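Local coordinates for protein pseudoalteromonas arctica PAMC 21717 (Pseudoalteromonas arctica, PDB 5YL7) that probably hydrolyses peptide bonds in proteins at low temperature, as a calcium-binding, subtilisin-like serine protease of a psychrophilic bacterium, at residues D59-S62 against V66-D69; G71-D76 against T140-D145; I147-G152 against S156-N161; N169-G174 against G279-A284. All blocks are in the same frame, centred on the assembly; numbering follows the deposited sequence.

Contact 1: D59-S62 against V66-D69; sequences DMIS and VAND. With CA (calcium ion), chain E; CA (calcium ion), chain D.
Ile-61 lays its CG2 methyl against Val-66 and Ala-67 at the end of helix 64-67, while Asp-59 and Asp-69 meet at the two-calcium loop of this subtilase. The short branch of Ile-61 does the touching: with CG1 beside the backbone N (chi1 -55°), CG2 lies anti to that N and faces the helix. It stands 3.8 Å from Val-66 CG1 and also packs on Ala-67 CB, at 3.8 Å. It comes as near as 3.6 Å to Ala-67 N, so a methyl rests on main chain as much as on side chain. An Asx turn shapes the other end of 59-62. Asp-59 OD1 accepts from Ile-61 N (3.1 Å, 162°), met nearly along the C-O bond. Water 1 ties the turn to the metal: it donates to Ile-61 O at 2.8 Å, more weakly to Asp-59 OD1, and binds the calcium of chain D. That ion is also held by both oxygens of Asp-69. Asp-59 OD2 has a further partner in Arg-131. The two carboxylates come from opposite directions, their planes 49° apart, and the calcium of chain E takes Asp-59 OD2 at 2.4 Å and Asp-69 OD2 at 2.3 Å.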
loop_
_atom_site.group_PDB
_atom_site.type_symbol
_atom_site.label_atom_id
_atom_site.label_comp_id
_atom_site.label_asym_id
_atom_site.label_seq_id
_atom_site.Cartn_x
_atom_site.Cartn_y
_atom_site.Cartn_z
ATOM N N ASP A 59 5.459 4.403 -15.444
ATOM C CA ASP A 59 5.146 3.043 -15.724
ATOM C C ASP A 59 6.402 2.320 -16.098
ATOM O O ASP A 59 7.007 2.552 -17.170
ATOM C CB ASP A 59 4.076 2.992 -16.840
ATOM C CG ASP A 59 3.587 1.630 -17.116
ATOM O OD1 ASP A 59 4.202 0.593 -16.883
ATOM O OD2 ASP A 59 2.434 1.569 -17.727
ATOM N N MET A 60 6.890 1.463 -15.189
ATOM C CA MET A 60 8.119 0.744 -15.324
ATOM C C MET A 60 8.029 -0.528 -16.007
ATOM O O MET A 60 9.032 -1.295 -16.146
ATOM C CB MET A 60 8.702 0.475 -13.945
ATOM C CG MET A 60 9.062 1.688 -13.176
ATOM S SD MET A 60 10.532 2.528 -14.081
ATOM C CE MET A 60 10.620 4.005 -12.994
ATOM N N ILE A 61 6.854 -0.964 -16.464
ATOM C CA ILE A 61 6.698 -2.295 -17.031
ATOM C C ILE A 61 7.332 -2.382 -18.443
ATOM O O ILE A 61 6.945 -1.658 -19.370
ATOM C CB ILE A 61 5.258 -2.782 -17.068
ATOM C CG1 ILE A 61 4.641 -2.733 -15.710
ATOM C CG2 ILE A 61 5.248 -4.193 -17.664
ATOM C CD1 ILE A 61 3.167 -3.021 -15.737
ATOM N N SER A 62 8.373 -3.217 -18.526
ATOM C CA SER A 62 9.155 -3.334 -19.805
ATOM C C SER A 62 8.561 -4.361 -20.752
ATOM O O SER A 62 8.645 -4.149 -21.993
ATOM C CB SER A 62 10.632 -3.723 -19.441
ATOM O OG SER A 62 11.227 -2.888 -18.541
ATOM N N VAL A 66 2.861 -7.939 -20.514
ATOM C CA VAL A 66 2.508 -7.644 -19.133
ATOM C C VAL A 66 1.933 -6.227 -19.114
ATOM O O VAL A 66 0.900 -5.958 -18.445
ATOM C CB VAL A 66 3.723 -7.743 -18.218
ATOM C CG1 VAL A 66 3.387 -7.348 -16.820
ATOM C CG2 VAL A 66 4.262 -9.197 -18.211
ATOM N N ALA A 67 2.538 -5.297 -19.804
ATOM C CA ALA A 67 2.183 -3.896 -19.740
ATOM C C ALA A 67 0.757 -3.666 -20.237
ATOM O O ALA A 67 0.032 -2.834 -19.684
ATOM C CB ALA A 67 3.099 -3.068 -20.598
ATOM N N ASN A 68 0.323 -4.299 -21.334
ATOM C CA ASN A 68 -1.028 -4.251 -21.803
ATOM C C ASN A 68 -1.404 -2.833 -22.094
ATOM O O ASN A 68 -2.593 -2.493 -21.926
ATOM C CB ASN A 68 -2.005 -4.887 -20.793
ATOM C CG ASN A 68 -3.406 -5.064 -21.319
ATOM O OD1 ASN A 68 -3.597 -5.356 -22.515
ATOM N ND2 ASN A 68 -4.415 -4.846 -20.501
ATOM N N ASP A 69 -0.521 -2.004 -22.612
ATOM C CA ASP A 69 -0.799 -0.603 -22.923
ATOM C C ASP A 69 -0.136 -0.138 -24.219
ATOM O O ASP A 69 -0.155 1.032 -24.498
ATOM C CB ASP A 69 -0.372 0.288 -21.741
ATOM C CG ASP A 69 1.092 0.338 -21.521
ATOM O OD1 ASP A 69 1.849 -0.344 -22.275
ATOM O OD2 ASP A 69 1.566 1.156 -20.644
HETATM CA CA CA E . 1.505 3.067 -19.303
HETATM CA CA CA D . 3.878 0.838 -21.496
HETATM O O HOH W 1 4.562 -0.277 -19.543
HETATM O O HOH W 2 3.697 2.107 -23.453
HETATM O O HOH W 3 0.437 4.006 -21.186
HETATM O O HOH W 4 -0.715 2.571 -18.698
#

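Contact 2: G71-D76 against T140-D145; sequences GGRDSD and TSDIAD. With CA (calcium ion), chain D; CA (calcium ion), chain E.
Arg-73 reaches from the calcium-binding loop to Asp-142 and Asp-145, on helix 140-150, and carries nearly all of the contact through a salt-bridge network. Its chain is extended from CG to NE, which brings the guanidinium to the helix surface edge-on. NH1 (3.0 Å) and NH2 (2.9 Å) both grip the single atom Asp-145 OD2, which lies close to the guanidinium plane; NH2 meets it on the anti lone pair. The same NH2 also donates to Asp-142 OD1 at 2.9 Å, with the two planes 61° apart. Hydrogen bonds from outside the pair fix both groups further: Ser-62 OG bonds Asp-142 OD1, and Arg-73 NE bonds Met-60 O. Within 71-76, metal bonds fix the loop that carries Arg-73. Gly-71 O, Gly-72 O and Asp-74 OD2 hold the calcium of chain D, and Asp-74 OD2 bridges to that of chain E, 2.5 Å away. Asp-74 OD1 also accepts from Asp-76 N (2.8 Å), an Asx turn. With an alanine in place of Arg-73, Asp-142 and Asp-145 would probably lose their cationic mate and the calcium loop its charged tie to the helix. Part of the helix's negative charge is thus probably neutralised by a residue of the calcium loop.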
loop_
_atom_site.group_PDB
_atom_site.type_symbol
_atom_site.label_atom_id
_atom_site.label_comp_id
_atom_site.label_asym_id
_atom_site.label_seq_id
_atom_site.Cartn_x
_atom_site.Cartn_y
_atom_site.Cartn_z
ATOM N N GLY A 71 3.156 -0.562 -25.307
ATOM C CA GLY A 71 4.569 -0.329 -25.345
ATOM C C GLY A 71 5.197 -0.572 -24.025
ATOM O O GLY A 71 4.561 -0.949 -23.002
ATOM N N GLY A 72 6.491 -0.417 -24.013
ATOM C CA GLY A 72 7.336 -0.539 -22.817
ATOM C C GLY A 72 7.230 0.583 -21.876
ATOM O O GLY A 72 6.158 1.209 -21.713
ATOM N N ARG A 73 8.293 0.931 -21.205
ATOM C CA ARG A 73 8.247 1.947 -20.168
ATOM C C ARG A 73 7.684 3.218 -20.684
ATOM O O ARG A 73 8.016 3.672 -21.787
ATOM C CB ARG A 73 9.610 2.070 -19.426
ATOM C CG ARG A 73 9.996 0.789 -18.718
ATOM C CD ARG A 73 11.281 1.045 -17.884
ATOM N NE ARG A 73 11.538 -0.091 -17.032
ATOM C CZ ARG A 73 12.640 -0.244 -16.281
ATOM N NH1 ARG A 73 13.578 0.682 -16.320
ATOM N NH2 ARG A 73 12.671 -1.250 -15.490
ATOM N N ASP A 74 6.913 3.916 -19.874
ATOM C CA ASP A 74 6.259 5.120 -20.320
ATOM C C ASP A 74 5.797 5.973 -19.187
ATOM O O ASP A 74 5.707 5.474 -18.031
ATOM C CB ASP A 74 5.065 4.807 -21.228
ATOM C CG ASP A 74 3.902 4.149 -20.485
ATOM O OD1 ASP A 74 3.049 4.937 -19.975
ATOM O OD2 ASP A 74 3.800 2.935 -20.390
ATOM N N SER A 75 5.419 7.207 -19.385
ATOM C CA SER A 75 5.100 8.126 -18.320
ATOM C C SER A 75 3.658 8.001 -17.766
ATOM O O SER A 75 3.403 8.686 -16.799
ATOM C CB SER A 75 5.413 9.587 -18.654
ATOM O OG SER A 75 4.513 9.971 -19.641
ATOM N N ASP A 76 2.825 7.160 -18.358
ATOM C CA ASP A 76 1.406 7.087 -17.897
ATOM C C ASP A 76 1.257 5.821 -17.067
ATOM O O ASP A 76 1.233 4.710 -17.556
ATOM C CB ASP A 76 0.526 7.065 -19.133
ATOM C CG ASP A 76 -0.893 7.099 -18.796
ATOM O OD1 ASP A 76 -1.296 6.994 -17.623
ATOM O OD2 ASP A 76 -1.752 7.362 -19.696
ATOM N N THR A 140 10.862 -8.528 -11.212
ATOM C CA THR A 140 11.713 -8.021 -10.150
ATOM C C THR A 140 12.495 -6.817 -10.562
ATOM O O THR A 140 12.586 -5.813 -9.781
ATOM C CB THR A 140 12.663 -9.190 -9.664
ATOM O OG1 THR A 140 11.797 -10.250 -9.306
ATOM C CG2 THR A 140 13.608 -8.672 -8.543
ATOM N N SER A 141 13.073 -6.762 -11.737
ATOM C CA SER A 141 13.888 -5.692 -12.134
ATOM C C SER A 141 13.093 -4.346 -12.400
ATOM O O SER A 141 13.603 -3.263 -12.155
ATOM C CB SER A 141 14.791 -6.024 -13.359
ATOM O OG SER A 141 13.985 -6.532 -14.305
ATOM N N ASP A 142 11.854 -4.532 -12.902
ATOM C CA ASP A 142 10.999 -3.359 -13.043
ATOM C C ASP A 142 10.578 -2.820 -11.679
ATOM O O ASP A 142 10.528 -1.584 -11.498
ATOM C CB ASP A 142 9.751 -3.705 -13.852
ATOM C CG ASP A 142 10.017 -4.015 -15.337
ATOM O OD1 ASP A 142 11.051 -3.599 -15.881
ATOM O OD2 ASP A 142 9.046 -4.518 -15.952
ATOM N N ILE A 143 10.227 -3.672 -10.771
ATOM C CA ILE A 143 9.885 -3.268 -9.399
ATOM C C ILE A 143 11.035 -2.516 -8.775
ATOM O O ILE A 143 10.857 -1.466 -8.133
ATOM C CB ILE A 143 9.408 -4.444 -8.574
ATOM C CG1 ILE A 143 8.146 -5.043 -9.219
ATOM C CG2 ILE A 143 9.228 -4.047 -7.151
ATOM C CD1 ILE A 143 7.815 -6.434 -8.747
ATOM N N ALA A 144 12.239 -3.045 -8.932
ATOM C CA ALA A 144 13.436 -2.408 -8.337
ATOM C C ALA A 144 13.701 -1.069 -8.919
ATOM O O ALA A 144 13.978 -0.097 -8.192
ATOM C CB ALA A 144 14.635 -3.339 -8.510
ATOM N N ASP A 145 13.577 -0.894 -10.237
ATOM C CA ASP A 145 13.707 0.422 -10.835
ATOM C C ASP A 145 12.624 1.408 -10.340
ATOM O O ASP A 145 12.835 2.590 -10.165
ATOM C CB ASP A 145 13.763 0.310 -12.337
ATOM C CG ASP A 145 15.066 -0.204 -12.858
ATOM O OD1 ASP A 145 16.086 -0.153 -12.104
ATOM O OD2 ASP A 145 15.106 -0.552 -14.057
HETATM CA CA CA D . 3.878 0.838 -21.496
HETATM CA CA CA E . 1.505 3.067 -19.303
HETATM O O HOH W 1 4.562 -0.277 -19.543
HETATM O O HOH W 2 3.697 2.107 -23.453
HETATM O O HOH W 3 0.437 4.006 -21.186
HETATM O O HOH W 4 -0.715 2.571 -18.698
#

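Contact 3: I147-G152 against S156-N161; sequences IIWASG and SGIPAN
A stacked and hydrogen-bonded contact joins Trp-149, in the last turn of helix 140-150, to Asn-161 and Pro-159 in the loop that leads on to strand 167-170. It lies in the beta-alpha-beta crossover from strand 126-131 through this helix to strand 167-170, just where the helix closes in a Schellman motif at Gly-152. The amide of Asn-161 lies flat over one face of the indole, the planes 5° apart, with Asn-161 CB 3.4 Å from Trp-149 CE2 in a CH-pi contact. At the ring edge, Trp-149 NE1 gives an in-plane bond to Pro-159 O (2.8 Å), running nearly along the C=O axis. Ile-158 CG2 approaches obliquely, 3.5 Å from Trp-149 CD1. Asn-161 has CG anti to its N (chi1 -171°), which carries ND2 back to Trp-149 O at 2.9 Å. Gly-152 N bonds that same oxygen from the opposite face of its plane. Water 5 joins Asn-161 ND2 to Ala-150 O, while OD1 turns to Asn-163 N. A leucine in place of the tryptophan would probably leave Pro-159 O without its donor and the Asn-161 amide without a flat surface to lie on. Indole and amide thus pack by their faces and bond by their edges, the indole serving a loop carbonyl and the amide one at the helix end.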
loop_
_atom_site.group_PDB
_atom_site.type_symbol
_atom_site.label_atom_id
_atom_site.label_comp_id
_atom_site.label_asym_id
_atom_site.label_seq_id
_atom_site.Cartn_x
_atom_site.Cartn_y
_atom_site.Cartn_z
ATOM N N ILE A 147 11.333 1.307 -7.314
ATOM C CA ILE A 147 11.774 1.732 -5.957
ATOM C C ILE A 147 12.806 2.848 -6.078
ATOM O O ILE A 147 12.676 3.896 -5.434
ATOM C CB ILE A 147 12.402 0.554 -5.211
ATOM C CG1 ILE A 147 11.335 -0.569 -4.928
ATOM C CG2 ILE A 147 13.120 0.987 -3.977
ATOM C CD1 ILE A 147 11.920 -1.890 -4.470
ATOM N N ILE A 148 13.775 2.627 -6.949
ATOM C CA ILE A 148 14.835 3.670 -7.136
ATOM C C ILE A 148 14.229 5.005 -7.572
ATOM O O ILE A 148 14.455 6.048 -6.937
ATOM C CB ILE A 148 15.866 3.159 -8.163
ATOM C CG1 ILE A 148 16.620 1.961 -7.606
ATOM C CG2 ILE A 148 16.841 4.316 -8.545
ATOM C CD1 ILE A 148 17.314 1.177 -8.673
ATOM N N TRP A 149 13.432 4.929 -8.650
ATOM C CA TRP A 149 12.873 6.185 -9.200
ATOM C C TRP A 149 11.959 6.890 -8.203
ATOM O O TRP A 149 11.909 8.104 -8.098
ATOM C CB TRP A 149 12.165 5.859 -10.539
ATOM C CG TRP A 149 11.622 7.065 -11.250
ATOM C CD1 TRP A 149 12.332 7.914 -12.107
ATOM C CD2 TRP A 149 10.306 7.613 -11.166
ATOM N NE1 TRP A 149 11.480 8.878 -12.542
ATOM C CE2 TRP A 149 10.256 8.774 -11.973
ATOM C CE3 TRP A 149 9.160 7.262 -10.462
ATOM C CZ2 TRP A 149 9.106 9.509 -12.139
ATOM C CZ3 TRP A 149 8.047 8.060 -10.615
ATOM C CH2 TRP A 149 8.036 9.173 -11.435
ATOM N N ALA A 150 11.122 6.094 -7.514
ATOM C CA ALA A 150 10.158 6.629 -6.580
ATOM C C ALA A 150 10.840 7.454 -5.519
ATOM O O ALA A 150 10.300 8.459 -5.037
ATOM C CB ALA A 150 9.422 5.541 -5.883
ATOM N N SER A 151 12.063 7.032 -5.123
ATOM C CA SER A 151 12.838 7.722 -4.108
ATOM C C SER A 151 13.573 8.962 -4.613
ATOM O O SER A 151 14.237 9.622 -3.767
ATOM C CB SER A 151 13.805 6.768 -3.463
ATOM O OG SER A 151 14.972 6.529 -4.229
ATOM N N GLY A 152 13.570 9.185 -5.912
ATOM C CA GLY A 152 14.329 10.300 -6.499
ATOM C C GLY A 152 15.630 9.842 -6.994
ATOM O O GLY A 152 16.517 10.715 -7.343
ATOM N N SER A 156 18.325 4.696 -15.799
ATOM C CA SER A 156 18.627 4.991 -17.237
ATOM C C SER A 156 17.375 4.955 -18.149
ATOM O O SER A 156 16.584 4.071 -17.844
ATOM C CB SER A 156 19.554 3.870 -17.710
ATOM O OG SER A 156 20.799 3.776 -16.985
ATOM N N GLY A 157 17.251 6.041 -18.929
ATOM C CA GLY A 157 16.180 6.188 -19.926
ATOM C C GLY A 157 14.949 6.814 -19.335
ATOM O O GLY A 157 13.977 7.028 -20.026
ATOM N N ILE A 158 14.948 7.187 -18.059
ATOM C CA ILE A 158 13.715 7.672 -17.453
ATOM C C ILE A 158 13.977 9.141 -16.997
ATOM O O ILE A 158 14.896 9.354 -16.230
ATOM C CB ILE A 158 13.318 6.837 -16.224
ATOM C CG1 ILE A 158 13.179 5.343 -16.578
ATOM C CG2 ILE A 158 11.998 7.351 -15.593
ATOM C CD1 ILE A 158 12.549 4.532 -15.480
ATOM N N PRO A 159 13.081 10.080 -17.272
ATOM C CA PRO A 159 13.253 11.412 -16.777
ATOM C C PRO A 159 13.323 11.522 -15.205
ATOM O O PRO A 159 12.605 10.647 -14.404
ATOM C CB PRO A 159 12.057 12.182 -17.372
ATOM C CG PRO A 159 11.448 11.289 -18.384
ATOM C CD PRO A 159 11.921 9.894 -18.144
ATOM N N ALA A 160 14.015 12.461 -14.654
ATOM C CA ALA A 160 14.095 12.573 -13.239
ATOM C C ALA A 160 12.713 12.735 -12.600
ATOM O O ALA A 160 11.827 13.367 -13.118
ATOM C CB ALA A 160 14.939 13.769 -12.840
ATOM N N ASN A 161 12.495 12.100 -11.461
ATOM C CA ASN A 161 11.242 12.249 -10.711
ATOM C C ASN A 161 11.146 13.629 -10.047
ATOM O O ASN A 161 11.936 13.923 -9.159
ATOM C CB ASN A 161 11.167 11.131 -9.698
ATOM C CG ASN A 161 9.834 11.057 -9.023
ATOM O OD1 ASN A 161 8.928 11.889 -9.170
ATOM N ND2 ASN A 161 9.706 10.038 -8.146
HETATM O O HOH W 5 7.782 9.388 -6.035
HETATM O O HOH W 6 14.363 13.036 -8.275
#

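Contact 4: N169-G174 against G279-A284; sequences NMSLGG and GTSMAA
Ser-171 and Ser-281 face each other at the closest backbone approach, their CA atoms 4.2 Å apart. On Ser-171, CB lies 3.6 Å from Ser-281 OG and 3.7 Å from Ser-281 CB. Its OG, anti to the carbonyl carbon (chi1 -75°), then leaves toward the helix and donates to Ser-281 O, modelled 2.7 Å away, though the place of that carbonyl is not quite sure. The flank of the same hydroxyl lies 3.9 Å from Ala-284 CB, and the side chain also touches His-100, Val-104 and Pro-285. The Gly-Thr-Ser-Met-Ala signature of subtilases opens the helix starting at 280, and Ser-281, whose OG bonds His-100 NE2, fits the nucleophile of the Ser-His-Asp triad; residues 171-174 resemble the substrate-binding edge of subtilisins, and the backbone of Gly-173 does bond a bound peptide. Ser-281 OG also comes within 3.3 Å of Ser-171 O, at best a weak bond beside the one to His-100. Ser-171 itself is the centre of an inverse gamma turn that ends strand 167-170, closed by a weak bond from Leu-172 N to Met-170 O. Gly-279, at the N-cap, has its O taken by Met-282 N (3.0 Å) and by Ala-283 N.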
loop_
_atom_site.group_PDB
_atom_site.type_symbol
_atom_site.label_atom_id
_atom_site.label_comp_id
_atom_site.label_asym_id
_atom_site.label_seq_id
_atom_site.Cartn_x
_atom_site.Cartn_y
_atom_site.Cartn_z
ATOM N N ASN A 169 5.072 2.451 -0.695
ATOM C CA ASN A 169 4.203 1.290 -0.392
ATOM C C ASN A 169 4.337 0.241 -1.446
ATOM O O ASN A 169 4.153 0.518 -2.644
ATOM C CB ASN A 169 2.733 1.757 -0.264
ATOM C CG ASN A 169 1.843 0.650 0.198
ATOM O OD1 ASN A 169 1.653 0.457 1.398
ATOM N ND2 ASN A 169 1.326 -0.176 -0.763
ATOM N N MET A 170 4.651 -0.985 -1.048
ATOM C CA MET A 170 4.691 -2.151 -1.945
ATOM C C MET A 170 3.769 -3.181 -1.394
ATOM O O MET A 170 4.085 -4.078 -0.566
ATOM C CB MET A 170 6.098 -2.786 -2.077
ATOM C CG MET A 170 6.969 -1.884 -2.989
ATOM S SD MET A 170 8.511 -2.742 -3.506
ATOM C CE MET A 170 8.966 -2.193 -2.241
ATOM N N SER A 171 2.558 -3.229 -1.964
ATOM C CA SER A 171 1.507 -4.240 -1.666
ATOM C C SER A 171 1.652 -5.337 -2.685
ATOM O O SER A 171 0.782 -5.532 -3.569
ATOM C CB SER A 171 0.164 -3.570 -1.729
ATOM O OG SER A 171 -0.064 -2.780 -0.597
ATOM N N LEU A 172 2.756 -6.043 -2.681
ATOM C CA LEU A 172 3.144 -7.029 -3.712
ATOM C C LEU A 172 4.160 -7.957 -3.171
ATOM O O LEU A 172 4.790 -7.662 -2.114
ATOM C CB LEU A 172 3.615 -6.285 -4.998
ATOM C CG LEU A 172 4.881 -5.425 -4.820
ATOM C CD1 LEU A 172 6.194 -6.250 -4.805
ATOM C CD2 LEU A 172 5.048 -4.372 -5.899
ATOM N N GLY A 173 4.331 -9.079 -3.800
ATOM C CA GLY A 173 5.425 -9.973 -3.414
ATOM C C GLY A 173 5.340 -11.323 -4.043
ATOM O O GLY A 173 4.519 -11.585 -4.933
ATOM N N GLY A 174 6.243 -12.149 -3.598
ATOM C CA GLY A 174 6.334 -13.522 -4.152
ATOM C C GLY A 174 7.111 -14.356 -3.155
ATOM O O GLY A 174 7.469 -13.912 -2.102
ATOM N N GLY A 279 -6.231 -8.432 2.380
ATOM C CA GLY A 279 -4.870 -8.921 2.192
ATOM C C GLY A 279 -3.960 -8.137 3.007
ATOM O O GLY A 279 -4.195 -7.034 3.519
ATOM N N THR A 280 -2.710 -8.664 3.121
ATOM C CA THR A 280 -1.587 -7.836 3.596
ATOM C C THR A 280 -1.408 -6.626 2.650
ATOM O O THR A 280 -0.923 -5.587 3.148
ATOM C CB THR A 280 -0.302 -8.594 3.814
ATOM O OG1 THR A 280 0.104 -9.190 2.611
ATOM C CG2 THR A 280 -0.400 -9.582 4.943
ATOM N N SER A 281 -1.881 -6.694 1.433
ATOM C CA SER A 281 -1.853 -5.565 0.519
ATOM C C SER A 281 -2.714 -4.387 0.991
ATOM O O SER A 281 -2.474 -3.296 0.556
ATOM C CB SER A 281 -2.468 -5.960 -0.822
ATOM O OG SER A 281 -1.586 -6.679 -1.651
ATOM N N MET A 282 -3.740 -4.667 1.797
ATOM C CA MET A 282 -4.647 -3.668 2.340
ATOM C C MET A 282 -4.126 -3.167 3.651
ATOM O O MET A 282 -4.353 -2.006 4.023
ATOM C CB MET A 282 -6.057 -4.206 2.491
ATOM C CG MET A 282 -6.946 -4.294 1.220
ATOM S SD MET A 282 -6.373 -5.426 -0.054
ATOM C CE MET A 282 -5.668 -4.269 -1.213
ATOM N N ALA A 283 -3.402 -4.013 4.392
ATOM C CA ALA A 283 -2.776 -3.589 5.662
ATOM C C ALA A 283 -1.625 -2.629 5.422
ATOM O O ALA A 283 -1.492 -1.596 6.099
ATOM C CB ALA A 283 -2.313 -4.852 6.399
ATOM N N ALA A 284 -0.755 -2.936 4.471
ATOM C CA ALA A 284 0.406 -2.072 4.169
ATOM C C ALA A 284 0.070 -0.610 3.941
ATOM O O ALA A 284 0.735 0.224 4.573
ATOM C CB ALA A 284 1.238 -2.679 3.032
#

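Contact 4 is the core contact, its centre about 6 Å from that of the chain and all its touching residues buried; the other three are centred some 18 to 19 Å out. Contact 1 is buried locally around metal, whereas contacts 2 and 3 are partly exposed. Contacts 1 and 2 share both calcium ions and their four waters, and a probable backbone bond from Asp-59 N to Asp-74 O joins them. Contacts 2 and 3 use successive parts of helix 140-150; Met-60 packs on Ile-158 and Trp-149 to connect contact 1 with contact 3. Chemistry follows place: ionic and metal bonds outside, an aromatic-amide stack at the helix end, serine hydroxyls at the centre. Ile-143 and Ile-147 pack on Met-170, joining contacts 2 and 3 to contact 4's strand.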